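PDB 2ZC0: alanine glyoxylate transaminase from Thermococcus litoralis, which probably catalyses the pyridoxal-phosphate-dependent transfer of an amino group from alanine to glyoxylate, working as a homodimer. Local coordinates for residues Ser68-Ala74 with Phe277-Ile282; Gly76-Leu80 with Gln284-Leu288; Leu113-Leu118 with Ile264-Val268; Ile101-Ile105 with Leu269-Gln273. All coordinates share one frame; numbering follows the deposited sequence.

Interaction 1 (Ser68-Ala74 with Phe277-Ile282). With PMP (4'-deoxy-4'-aminopyridoxal-5'-phosphate), chain I.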
loop_
_atom_site.group_PDB
_atom_site.type_symbol
_atom_site.label_atom_id
_atom_site.label_comp_id
_atom_site.label_asym_id
_atom_site.label_seq_id
_atom_site.Cartn_x
_atom_site.Cartn_y
_atom_site.Cartn_z
ATOM N N SER A 68 -3.454 -26.885 -28.570
ATOM C CA SER A 68 -2.533 -27.289 -27.516
ATOM C C SER A 68 -1.219 -26.513 -27.534
ATOM O O SER A 68 -0.380 -26.697 -26.656
ATOM C CB SER A 68 -2.230 -28.792 -27.591
ATOM O OG SER A 68 -1.324 -29.091 -28.635
ATOM N N VAL A 69 -1.038 -25.636 -28.516
ATOM C CA VAL A 69 0.198 -24.864 -28.596
ATOM C C VAL A 69 -0.089 -23.370 -28.498
ATOM O O VAL A 69 0.817 -22.540 -28.601
ATOM C CB VAL A 69 0.938 -25.138 -29.921
ATOM C CG1 VAL A 69 0.280 -24.362 -31.067
ATOM C CG2 VAL A 69 2.395 -24.770 -29.786
ATOM N N MET A 70 -1.352 -23.036 -28.267
ATOM C CA MET A 70 -1.762 -21.641 -28.211
ATOM C C MET A 70 -2.331 -21.189 -26.870
ATOM O O MET A 70 -2.478 -21.975 -25.931
ATOM C CB MET A 70 -2.808 -21.372 -29.299
ATOM C CG MET A 70 -2.368 -21.652 -30.737
ATOM S SD MET A 70 -3.636 -21.093 -31.922
ATOM C CE MET A 70 -4.779 -22.454 -31.911
ATOM N N TYR A 71 -2.655 -19.905 -26.782
ATOM C CA TYR A 71 -3.248 -19.373 -25.570
ATOM C C TYR A 71 -4.551 -20.108 -25.308
ATOM O O TYR A 71 -5.110 -20.750 -26.200
ATOM C CB TYR A 71 -3.552 -17.883 -25.726
ATOM C CG TYR A 71 -2.329 -17.007 -25.747
ATOM C CD1 TYR A 71 -1.388 -17.076 -24.720
ATOM C CD2 TYR A 71 -2.143 -16.057 -26.758
ATOM C CE1 TYR A 71 -0.303 -16.221 -24.690
ATOM C CE2 TYR A 71 -1.061 -15.197 -26.739
ATOM C CZ TYR A 71 -0.145 -15.283 -25.699
ATOM O OH TYR A 71 0.926 -14.437 -25.653
ATOM N N THR A 72 -5.038 -19.994 -24.080
ATOM C CA THR A 72 -6.299 -20.606 -23.671
ATOM C C THR A 72 -7.017 -19.504 -22.901
ATOM O O THR A 72 -6.405 -18.507 -22.553
ATOM C CB THR A 72 -6.058 -21.797 -22.705
ATOM O OG1 THR A 72 -7.272 -22.534 -22.531
ATOM C CG2 THR A 72 -5.631 -21.297 -21.353
ATOM N N PRO A 73 -8.324 -19.645 -22.669
ATOM C CA PRO A 73 -8.975 -18.576 -21.907
ATOM C C PRO A 73 -8.293 -18.488 -20.530
ATOM O O PRO A 73 -7.820 -19.497 -19.998
ATOM C CB PRO A 73 -10.422 -19.054 -21.809
ATOM C CG PRO A 73 -10.620 -19.773 -23.122
ATOM C CD PRO A 73 -9.311 -20.528 -23.319
ATOM N N ALA A 74 -8.241 -17.286 -19.964
ATOM C CA ALA A 74 -7.603 -17.072 -18.666
ATOM C C ALA A 74 -8.001 -18.117 -17.621
ATOM O O ALA A 74 -7.170 -18.555 -16.832
ATOM C CB ALA A 74 -7.916 -15.665 -18.152
ATOM N N PHE A 277 -1.401 -14.925 -17.924
ATOM C CA PHE A 277 -2.080 -15.058 -19.219
ATOM C C PHE A 277 -2.950 -16.310 -19.163
ATOM O O PHE A 277 -4.168 -16.236 -19.303
ATOM C CB PHE A 277 -1.116 -15.141 -20.417
ATOM C CG PHE A 277 -1.690 -14.532 -21.675
ATOM C CD1 PHE A 277 -1.280 -13.270 -22.103
ATOM C CD2 PHE A 277 -2.708 -15.176 -22.381
ATOM C CE1 PHE A 277 -1.875 -12.658 -23.208
ATOM C CE2 PHE A 277 -3.312 -14.567 -23.490
ATOM C CZ PHE A 277 -2.894 -13.306 -23.903
ATOM N N CYS A 278 -2.322 -17.460 -18.956
ATOM C CA CYS A 278 -3.064 -18.711 -18.810
ATOM C C CYS A 278 -2.126 -19.825 -18.400
ATOM O O CYS A 278 -0.914 -19.713 -18.540
ATOM C CB CYS A 278 -3.782 -19.110 -20.110
ATOM S SG CYS A 278 -2.698 -19.607 -21.450
ATOM N N ALA A 279 -2.709 -20.884 -17.852
ATOM C CA ALA A 279 -1.958 -22.073 -17.451
ATOM C C ALA A 279 -1.475 -22.676 -18.777
ATOM O O ALA A 279 -2.076 -22.433 -19.828
ATOM C CB ALA A 279 -2.888 -23.043 -16.726
ATOM N N PRO A 280 -0.394 -23.466 -18.750
ATOM C CA PRO A 280 0.189 -24.113 -19.936
ATOM C C PRO A 280 -0.832 -24.948 -20.716
ATOM O O PRO A 280 -1.488 -25.817 -20.145
ATOM C CB PRO A 280 1.297 -24.993 -19.342
ATOM C CG PRO A 280 1.627 -24.321 -18.047
ATOM C CD PRO A 280 0.286 -23.912 -17.523
ATOM N N ALA A 281 -0.955 -24.694 -22.015
ATOM C CA ALA A 281 -1.906 -25.422 -22.851
ATOM C C ALA A 281 -1.629 -26.924 -22.855
ATOM O O ALA A 281 -2.550 -27.735 -22.697
ATOM C CB ALA A 281 -1.872 -24.886 -24.274
ATOM N N ILE A 282 -0.365 -27.294 -23.035
ATOM C CA ILE A 282 -0.012 -28.705 -23.050
ATOM C C ILE A 282 -0.389 -29.388 -21.744
ATOM O O ILE A 282 -0.923 -30.491 -21.754
ATOM C CB ILE A 282 1.489 -28.932 -23.260
ATOM C CG1 ILE A 282 2.275 -28.137 -22.228
ATOM C CG2 ILE A 282 1.878 -28.566 -24.684
ATOM C CD1 ILE A 282 3.747 -28.369 -22.315
HETATM N N1 PMP I . 4.802 -8.708 -24.422
HETATM C C2 PMP I . 4.163 -8.351 -25.561
HETATM C C2A PMP I . 4.546 -6.999 -26.172
HETATM C C3 PMP I . 3.192 -9.197 -26.158
HETATM O O3 PMP I . 2.564 -8.795 -27.317
HETATM C C4 PMP I . 2.881 -10.461 -25.520
HETATM C C4A PMP I . 1.828 -11.385 -26.168
HETATM N N4A PMP I . 0.683 -11.666 -25.307
HETATM C C5 PMP I . 3.645 -10.810 -24.220
HETATM C C6 PMP I . 4.591 -9.889 -23.721
HETATM C C5A PMP I . 3.413 -12.120 -23.457
HETATM O O4P PMP I . 3.904 -12.916 -24.041
HETATM P P PMP I . 3.799 -14.413 -23.307
HETATM O O1P PMP I . 5.405 -15.363 -23.034
HETATM O O2P PMP I . 2.725 -15.446 -24.502
HETATM O O3P PMP I . 2.975 -14.381 -21.691
HETATM O O HOH W 1 1.601 -25.528 -24.743
HETATM O O HOH W 2 -6.134 -15.962 -21.344
HETATM O O HOH W 3 -5.727 -21.019 -17.561
#
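Tyr71 and Phe277 lie against each other in an offset stack, their ring centroids 3.8 Å apart and their planes inclined by 17°. Phe277 CE2 sits over the middle of the tyrosine ring, whereas Tyr71 CE1 lies over the phenylalanine face displaced toward its rim. Tyr71 CG lies beside the backbone N, anti to the carbonyl carbon (chi1 -71°), which turns the ring onto Phe277. Held on this side, the tyrosine carries its hydroxyl to the cofactor: Tyr71 OH donates to phosphate oxygen O2P of PMP, modelled at a doubtfully short 2.4 Å, and accepts from the cofactor amino nitrogen N4A at 2.8 Å. A tyrosine suits the place because it joins a flat stacking surface to a hydroxyl with both roles. Replacing Phe277 by an alanine is likely to leave that ring face without its stacking partner and the tyrosine freer to swing away from the phosphate. Around this shell the backbones are joined largely through water. One water donates to Ser68 O and accepts from Ile282 N, at the start of the helix for which Pro280 is the N-cap residue. Another links Ala74 O to Ala279 N in the same way. Thr72 N adds a weak hydrogen bond, 3.5 Å long, to Cys278 SG. Ala281 CB approaches both Ser68 O at 3.3 Å and Met70 O at 3.4 Å, where a small side chain fits. Tyr71 N is in turn fixed by Asp43 of the second subunit, whose Thr108, Asn186 and Tyr217 bind the same PMP. A tyrosine lent across the dimer interface to the neighbour's phosphate is a hallmark of class I aminotransferase active sites.

Interaction 2 (Gly76-Leu80 with Gln284-Leu288)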
loop_
_atom_site.group_PDB
_atom_site.type_symbol
_atom_site.label_atom_id
_atom_site.label_comp_id
_atom_site.label_asym_id
_atom_site.label_seq_id
_atom_site.Cartn_x
_atom_site.Cartn_y
_atom_site.Cartn_z
ATOM N N GLY A 76 -8.863 -21.190 -18.197
ATOM C CA GLY A 76 -8.603 -22.553 -18.622
ATOM C C GLY A 76 -9.620 -23.062 -19.628
ATOM O O GLY A 76 -10.776 -22.652 -19.590
ATOM N N ILE A 77 -9.203 -23.953 -20.525
ATOM C CA ILE A 77 -10.120 -24.479 -21.528
ATOM C C ILE A 77 -11.364 -25.056 -20.862
ATOM O O ILE A 77 -11.280 -25.711 -19.821
ATOM C CB ILE A 77 -9.457 -25.570 -22.407
ATOM C CG1 ILE A 77 -8.813 -26.638 -21.527
ATOM C CG2 ILE A 77 -8.412 -24.944 -23.334
ATOM C CD1 ILE A 77 -8.080 -27.702 -22.328
ATOM N N PRO A 78 -12.544 -24.817 -21.462
ATOM C CA PRO A 78 -13.829 -25.303 -20.937
ATOM C C PRO A 78 -13.893 -26.809 -20.659
ATOM O O PRO A 78 -14.483 -27.231 -19.664
ATOM C CB PRO A 78 -14.830 -24.871 -22.011
ATOM C CG PRO A 78 -14.177 -23.663 -22.633
ATOM C CD PRO A 78 -12.732 -24.069 -22.721
ATOM N N GLU A 79 -13.303 -27.620 -21.535
ATOM C CA GLU A 79 -13.334 -29.071 -21.350
ATOM C C GLU A 79 -12.698 -29.482 -20.018
ATOM O O GLU A 79 -13.252 -30.302 -19.294
ATOM C CB GLU A 79 -12.598 -29.791 -22.497
ATOM C CG GLU A 79 -12.951 -29.327 -23.912
ATOM C CD GLU A 79 -12.487 -27.910 -24.197
ATOM O OE1 GLU A 79 -11.385 -27.543 -23.737
ATOM O OE2 GLU A 79 -13.213 -27.168 -24.884
ATOM N N LEU A 80 -11.538 -28.905 -19.706
ATOM C CA LEU A 80 -10.823 -29.207 -18.464
ATOM C C LEU A 80 -11.659 -28.811 -17.245
ATOM O O LEU A 80 -11.764 -29.563 -16.278
ATOM C CB LEU A 80 -9.485 -28.457 -18.419
ATOM C CG LEU A 80 -8.271 -29.209 -17.855
ATOM C CD1 LEU A 80 -7.126 -28.246 -17.637
ATOM C CD2 LEU A 80 -8.629 -29.903 -16.557
ATOM N N GLN A 284 -2.693 -28.520 -19.693
ATOM C CA GLN A 284 -4.142 -28.566 -19.565
ATOM C C GLN A 284 -4.712 -29.716 -20.399
ATOM O O GLN A 284 -5.540 -30.491 -19.923
ATOM C CB GLN A 284 -4.767 -27.233 -20.002
ATOM C CG GLN A 284 -4.437 -26.028 -19.109
ATOM C CD GLN A 284 -5.253 -24.808 -19.486
ATOM O OE1 GLN A 284 -4.703 -23.750 -19.834
ATOM N NE2 GLN A 284 -6.578 -24.944 -19.424
ATOM N N TYR A 285 -4.262 -29.827 -21.642
ATOM C CA TYR A 285 -4.737 -30.883 -22.521
ATOM C C TYR A 285 -4.293 -32.262 -22.027
ATOM O O TYR A 285 -5.072 -33.215 -22.062
ATOM C CB TYR A 285 -4.274 -30.611 -23.958
ATOM C CG TYR A 285 -5.222 -29.693 -24.698
ATOM C CD1 TYR A 285 -6.519 -30.105 -24.990
ATOM C CD2 TYR A 285 -4.844 -28.399 -25.065
ATOM C CE1 TYR A 285 -7.422 -29.261 -25.623
ATOM C CE2 TYR A 285 -5.744 -27.539 -25.702
ATOM C CZ TYR A 285 -7.035 -27.984 -25.973
ATOM O OH TYR A 285 -7.954 -27.151 -26.576
ATOM N N ILE A 286 -3.054 -32.359 -21.550
ATOM C CA ILE A 286 -2.553 -33.618 -21.015
ATOM C C ILE A 286 -3.467 -34.054 -19.864
ATOM O O ILE A 286 -3.840 -35.226 -19.760
ATOM C CB ILE A 286 -1.112 -33.485 -20.471
ATOM C CG1 ILE A 286 -0.107 -33.366 -21.620
ATOM C CG2 ILE A 286 -0.761 -34.701 -19.613
ATOM C CD1 ILE A 286 1.339 -33.332 -21.146
ATOM N N ALA A 287 -3.817 -33.100 -19.004
ATOM C CA ALA A 287 -4.684 -33.347 -17.850
ATOM C C ALA A 287 -6.109 -33.683 -18.272
ATOM O O ALA A 287 -6.806 -34.443 -17.595
ATOM C CB ALA A 287 -4.699 -32.116 -16.931
ATOM N N LEU A 288 -6.539 -33.098 -19.387
ATOM C CA LEU A 288 -7.877 -33.332 -19.907
ATOM C C LEU A 288 -8.039 -34.780 -20.364
ATOM O O LEU A 288 -9.043 -35.423 -20.058
ATOM C CB LEU A 288 -8.168 -32.390 -21.076
ATOM C CG LEU A 288 -9.520 -32.595 -21.765
ATOM C CD1 LEU A 288 -10.653 -32.442 -20.758
ATOM C CD2 LEU A 288 -9.661 -31.597 -22.892
#
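Ile77 and Tyr285 make the CH-pi contact of this interface: methyl CD1 of Ile77 stands over the middle of the Tyr285 ring, 3.8 Å from its centroid and 13° off the ring normal. The isoleucine reaches it because CG1 lies between backbone N and carbonyl carbon (chi1 52°) and the chain then runs straight on. The remaining apolar contacts are aliphatic. Leu288 CD2 touches Glu79 CB at 3.5 Å, and Leu80 CD1 meets Gln284 CB at 3.5 Å, the two side chains crossing nearly at right angles. The other leucine methyl, Leu288 CD1, lies against the backbone carbonyl of Glu79. The polar groups are placed less simply. The extended Gln284 brings its amide beside Gly76 and the backbone of Ile77. A CB at Gly76 would crowd that amide and, at phi 100°, the carbonyl of the residue before, so glycine suits the place. An alanine in place of Gln284 keeps the CB that Leu80 touches but would probably leave a gap where the amide fills the space beside Gly76 and the backbone of Ile77. Glu79 OE1 is buried without a partner in the model, whereas Tyr285 OH is satisfied by Lys67. Ile77 is the N-cap residue of helix 78-91. The contact thus packs the N-terminal turn of that helix against helix 281-292, which helix 51-64 also touches through Tyr285 and Ile286, in an aminotransferase of fold type I.

Interaction 3 (Leu113-Leu118 with Ile264-Val268)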
loop_
_atom_site.group_PDB
_atom_site.type_symbol
_atom_site.label_atom_id
_atom_site.label_comp_id
_atom_site.label_asym_id
_atom_site.label_seq_id
_atom_site.Cartn_x
_atom_site.Cartn_y
_atom_site.Cartn_z
ATOM N N LEU A 113 -2.886 -15.609 -6.555
ATOM C CA LEU A 113 -3.996 -14.886 -7.156
ATOM C C LEU A 113 -5.001 -14.477 -6.065
ATOM O O LEU A 113 -5.447 -13.332 -6.026
ATOM C CB LEU A 113 -4.661 -15.759 -8.237
ATOM C CG LEU A 113 -4.313 -15.371 -9.690
ATOM C CD1 LEU A 113 -2.860 -15.001 -9.792
ATOM C CD2 LEU A 113 -4.664 -16.500 -10.658
ATOM N N LEU A 114 -5.321 -15.402 -5.159
ATOM C CA LEU A 114 -6.245 -15.108 -4.070
ATOM C C LEU A 114 -5.698 -14.048 -3.100
ATOM O O LEU A 114 -6.439 -13.189 -2.628
ATOM C CB LEU A 114 -6.571 -16.381 -3.266
ATOM C CG LEU A 114 -7.805 -17.259 -3.578
ATOM C CD1 LEU A 114 -8.756 -16.565 -4.577
ATOM C CD2 LEU A 114 -7.336 -18.585 -4.092
ATOM N N GLY A 115 -4.410 -14.123 -2.778
ATOM C CA GLY A 115 -3.850 -13.158 -1.854
ATOM C C GLY A 115 -3.903 -11.753 -2.412
ATOM O O GLY A 115 -4.154 -10.781 -1.694
ATOM N N ARG A 116 -3.679 -11.640 -3.710
ATOM C CA ARG A 116 -3.690 -10.338 -4.343
ATOM C C ARG A 116 -5.068 -9.679 -4.337
ATOM O O ARG A 116 -5.180 -8.467 -4.250
ATOM C CB ARG A 116 -3.143 -10.467 -5.759
ATOM C CG ARG A 116 -1.699 -10.948 -5.766
ATOM C CD ARG A 116 -1.142 -10.953 -7.175
ATOM N NE ARG A 116 -1.487 -9.696 -7.835
ATOM C CZ ARG A 116 -0.845 -9.182 -8.877
ATOM N NH1 ARG A 116 0.203 -9.831 -9.388
ATOM N NH2 ARG A 116 -1.269 -8.025 -9.389
ATOM N N VAL A 117 -6.115 -10.482 -4.379
ATOM C CA VAL A 117 -7.463 -9.952 -4.387
ATOM C C VAL A 117 -8.055 -9.830 -2.987
ATOM O O VAL A 117 -8.977 -9.049 -2.764
ATOM C CB VAL A 117 -8.394 -10.867 -5.215
ATOM C CG1 VAL A 117 -9.847 -10.520 -4.954
ATOM C CG2 VAL A 117 -8.074 -10.730 -6.696
ATOM N N LEU A 118 -7.510 -10.585 -2.041
ATOM C CA LEU A 118 -8.058 -10.598 -0.699
ATOM C C LEU A 118 -7.238 -9.945 0.403
ATOM O O LEU A 118 -7.761 -9.681 1.475
ATOM C CB LEU A 118 -8.385 -12.047 -0.315
ATOM C CG LEU A 118 -9.394 -12.789 -1.202
ATOM C CD1 LEU A 118 -9.516 -14.228 -0.720
ATOM C CD2 LEU A 118 -10.754 -12.095 -1.164
ATOM N N ILE A 264 -15.540 -12.302 -5.741
ATOM C CA ILE A 264 -14.169 -12.787 -5.597
ATOM C C ILE A 264 -13.777 -13.497 -6.890
ATOM O O ILE A 264 -12.729 -13.202 -7.471
ATOM C CB ILE A 264 -14.025 -13.743 -4.385
ATOM C CG1 ILE A 264 -14.098 -12.935 -3.091
ATOM C CG2 ILE A 264 -12.702 -14.497 -4.449
ATOM C CD1 ILE A 264 -14.163 -13.784 -1.852
ATOM N N LEU A 265 -14.625 -14.411 -7.357
ATOM C CA LEU A 265 -14.340 -15.124 -8.606
ATOM C C LEU A 265 -14.154 -14.143 -9.779
ATOM O O LEU A 265 -13.245 -14.306 -10.603
ATOM C CB LEU A 265 -15.483 -16.091 -8.929
ATOM C CG LEU A 265 -15.485 -16.721 -10.328
ATOM C CD1 LEU A 265 -14.334 -17.710 -10.454
ATOM C CD2 LEU A 265 -16.834 -17.431 -10.548
ATOM N N LYS A 266 -15.021 -13.131 -9.833
ATOM C CA LYS A 266 -14.986 -12.117 -10.890
ATOM C C LYS A 266 -13.647 -11.372 -10.917
ATOM O O LYS A 266 -13.047 -11.195 -11.980
ATOM C CB LYS A 266 -16.127 -11.107 -10.685
ATOM C CG LYS A 266 -16.240 -9.997 -11.736
ATOM C CD LYS A 266 -17.141 -8.861 -11.223
ATOM C CE LYS A 266 -17.560 -7.887 -12.339
ATOM N NZ LYS A 266 -18.588 -8.452 -13.268
ATOM N N LYS A 267 -13.184 -10.946 -9.746
ATOM C CA LYS A 267 -11.926 -10.226 -9.649
ATOM C C LYS A 267 -10.708 -11.116 -9.835
ATOM O O LYS A 267 -9.690 -10.681 -10.359
ATOM C CB LYS A 267 -11.826 -9.487 -8.313
ATOM C CG LYS A 267 -12.647 -8.214 -8.280
ATOM C CD LYS A 267 -12.206 -7.287 -9.429
ATOM C CE LYS A 267 -13.010 -6.010 -9.453
ATOM N NZ LYS A 267 -12.104 -4.823 -9.562
ATOM N N VAL A 268 -10.790 -12.361 -9.394
ATOM C CA VAL A 268 -9.655 -13.242 -9.581
ATOM C C VAL A 268 -9.455 -13.476 -11.068
ATOM O O VAL A 268 -8.334 -13.638 -11.535
ATOM C CB VAL A 268 -9.870 -14.588 -8.917
ATOM C CG1 VAL A 268 -8.817 -15.572 -9.414
ATOM C CG2 VAL A 268 -9.777 -14.434 -7.404
#
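Leu114, Val117 and Val268 form the close part of this largely apolar contact, with Leu114 CD1 3.7 Å from Val268 CG2. Val117 sets CG2 near the same valine methyl and CG1 4.0 Å from Lys267 CB. Nearby, Leu118 crosses Ile264 at about a right angle and rests its CD2 methyl 3.9 Å from Ile264 CD1. Leu118 points there with CG anti to the carbonyl carbon, chi1 -60°. Branched aliphatic residues suit an interface with no hydrogen bond across it, since their methyls interlock from several directions. Packing slackens at Leu113, whose CB stays 4.3 Å from Val268 CG1, and at the departing end of Lys267. On the side of Lys267 and Val117 the second subunit closes the contact: the lysine gives its NZ to the carbonyls of Ala11 and Ile14 there, and Leu7 of that subunit packs on Val117. The short helical segments approach to 9.9 Å between axes, at 112°, so contact is confined to a small patch near their crossing. Beneath them lie the sheet residues Ile240 and Ile258: Leu114 touches both, Leu118 and Ile264 share Ile240, and Val268 rests on Ile258. Helices 106-118 and 262-272 thus pack together over neighbouring strands 239-244 and 256-259.

Interaction 4 (Ile101-Ile105 with Leu269-Gln273)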
loop_
_atom_site.group_PDB
_atom_site.type_symbol
_atom_site.label_atom_id
_atom_site.label_comp_id
_atom_site.label_asym_id
_atom_site.label_seq_id
_atom_site.Cartn_x
_atom_site.Cartn_y
_atom_site.Cartn_z
ATOM N N ILE A 101 -14.504 -22.597 -11.573
ATOM C CA ILE A 101 -13.178 -23.187 -11.513
ATOM C C ILE A 101 -12.233 -22.353 -12.364
ATOM O O ILE A 101 -12.522 -22.072 -13.518
ATOM C CB ILE A 101 -13.185 -24.657 -12.027
ATOM C CG1 ILE A 101 -13.924 -25.558 -11.027
ATOM C CG2 ILE A 101 -11.763 -25.143 -12.259
ATOM C CD1 ILE A 101 -13.970 -27.040 -11.438
ATOM N N VAL A 102 -11.124 -21.932 -11.769
ATOM C CA VAL A 102 -10.119 -21.137 -12.466
ATOM C C VAL A 102 -8.805 -21.925 -12.428
ATOM O O VAL A 102 -8.257 -22.161 -11.350
ATOM C CB VAL A 102 -9.894 -19.756 -11.775
ATOM C CG1 VAL A 102 -8.884 -18.932 -12.564
ATOM C CG2 VAL A 102 -11.216 -19.014 -11.648
ATOM N N ILE A 103 -8.338 -22.333 -13.612
ATOM C CA ILE A 103 -7.099 -23.091 -13.784
ATOM C C ILE A 103 -5.927 -22.133 -13.646
ATOM O O ILE A 103 -5.724 -21.244 -14.484
ATOM C CB ILE A 103 -6.987 -23.748 -15.185
ATOM C CG1 ILE A 103 -8.217 -24.614 -15.463
ATOM C CG2 ILE A 103 -5.719 -24.598 -15.273
ATOM C CD1 ILE A 103 -8.548 -25.566 -14.357
ATOM N N THR A 104 -5.149 -22.356 -12.594
ATOM C CA THR A 104 -4.012 -21.531 -12.253
ATOM C C THR A 104 -2.701 -22.293 -12.412
ATOM O O THR A 104 -2.694 -23.494 -12.707
ATOM C CB THR A 104 -4.142 -21.060 -10.792
ATOM O OG1 THR A 104 -4.260 -22.204 -9.940
ATOM C CG2 THR A 104 -5.382 -20.204 -10.619
ATOM N N ILE A 105 -1.593 -21.580 -12.220
ATOM C CA ILE A 105 -0.256 -22.159 -12.316
ATOM C C ILE A 105 -0.005 -22.908 -11.011
ATOM O O ILE A 105 0.731 -22.438 -10.142
ATOM C CB ILE A 105 0.819 -21.041 -12.488
ATOM C CG1 ILE A 105 0.552 -20.250 -13.772
ATOM C CG2 ILE A 105 2.211 -21.646 -12.541
ATOM C CD1 ILE A 105 0.594 -21.087 -15.038
ATOM N N LEU A 269 -10.560 -13.493 -11.800
ATOM C CA LEU A 269 -10.539 -13.714 -13.233
ATOM C C LEU A 269 -10.068 -12.454 -13.996
ATOM O O LEU A 269 -9.272 -12.562 -14.917
ATOM C CB LEU A 269 -11.942 -14.126 -13.687
ATOM C CG LEU A 269 -12.138 -15.409 -14.509
ATOM C CD1 LEU A 269 -11.244 -16.531 -14.003
ATOM C CD2 LEU A 269 -13.619 -15.814 -14.423
ATOM N N MET A 270 -10.568 -11.279 -13.611
ATOM C CA MET A 270 -10.197 -10.014 -14.254
ATOM C C MET A 270 -8.709 -9.732 -14.194
ATOM O O MET A 270 -8.146 -9.183 -15.129
ATOM C CB MET A 270 -10.898 -8.828 -13.598
ATOM C CG MET A 270 -12.334 -8.560 -13.995
ATOM S SD MET A 270 -12.873 -6.926 -13.326
ATOM C CE MET A 270 -14.606 -6.925 -13.811
ATOM N N GLN A 271 -8.074 -10.086 -13.080
ATOM C CA GLN A 271 -6.643 -9.826 -12.932
ATOM C C GLN A 271 -5.726 -10.880 -13.546
ATOM O O GLN A 271 -4.578 -10.579 -13.862
ATOM C CB GLN A 271 -6.274 -9.671 -11.453
ATOM C CG GLN A 271 -6.471 -10.941 -10.642
ATOM C CD GLN A 271 -5.732 -10.953 -9.299
ATOM O OE1 GLN A 271 -5.228 -9.930 -8.830
ATOM N NE2 GLN A 271 -5.685 -12.120 -8.674
ATOM N N LYS A 272 -6.236 -12.096 -13.738
ATOM C CA LYS A 272 -5.421 -13.201 -14.240
ATOM C C LYS A 272 -4.692 -13.131 -15.587
ATOM O O LYS A 272 -3.527 -13.519 -15.657
ATOM C CB LYS A 272 -6.231 -14.498 -14.184
ATOM C CG LYS A 272 -5.386 -15.758 -14.252
ATOM C CD LYS A 272 -6.239 -16.995 -13.956
ATOM C CE LYS A 272 -5.407 -18.261 -14.012
ATOM N NZ LYS A 272 -4.900 -18.490 -15.381
ATOM N N GLN A 273 -5.337 -12.668 -16.656
ATOM C CA GLN A 273 -4.633 -12.638 -17.941
ATOM C C GLN A 273 -3.329 -11.816 -17.863
ATOM O O GLN A 273 -2.302 -12.250 -18.373
ATOM C CB GLN A 273 -5.553 -12.136 -19.074
ATOM C CG GLN A 273 -4.920 -12.279 -20.487
ATOM C CD GLN A 273 -5.910 -12.080 -21.646
ATOM O OE1 GLN A 273 -6.531 -13.035 -22.132
ATOM N NE2 GLN A 273 -6.049 -10.831 -22.096
#
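Lys272 runs its long chain alongside Val102, in the opposite direction, and across Thr104 to reach the backbone of strand 101-104. With CG anti to the backbone N (chi1 -162°), it runs extended as far as CE and bends only at the last torsion, chi4 -65°, which brings NZ to 3.0 Å from Ile103 O in a weak hydrogen bond. Its methylene groups do apolar work on the way: CD lies 3.6 Å from Val102 CG1, and CE is 3.9 Å from Thr104 CG2. The buried ammonium has better partners beyond this carbonyl, a salt bridge to Asp276 and a hydrogen bond to Ala74 O, so a lysine can satisfy three separate groups from one place. Val102 points at the helix and divides its methyls between two residues. CG1 serves the lysine and also Leu269, while CG2 is pressed against Leu269 CD1 at 3.4 Å, closer than carbons usually pack. Leu269, at the margin of the contact, leans over the valine obliquely. A beta-branched valine suits a strand position that must offer two methyls to a helix. The neighbouring Ile103 packs its side chain against Leu84 and Ala279, and Thr104 OG1 bonds to Gly106 O, just where the chain enters the cofactor pocket. Strand 101-104 pairs antiparallel with strand 256-259, the one that runs against the other main strands, and helix 262-272 follows that strand and covers the pair. This edge of a mixed sheet belongs to the large, cofactor-binding domain of fold type I aminotransferases.

Along the chain the first partners come in the order 68-74, 76-80, 101-105, 113-118, and the second ones follow as 264-268, 269-273, 277-282, 284-288. Interaction 3 therefore lies within the span of interaction 4, and both within those of interactions 1 and 2, which alternate with each other. Interactions 1 and 2 share helix 281-292 and have centres about 9 Å apart; interactions 3 and 4 share helix 262-272 at the same spacing. Interaction 4 bridges the pairs, its centre about 11 Å from that of interaction 1, where Ala279 packs on Ile103. Interactions 1, 3 and 4 all touch the second subunit, interaction 1 at its cofactor.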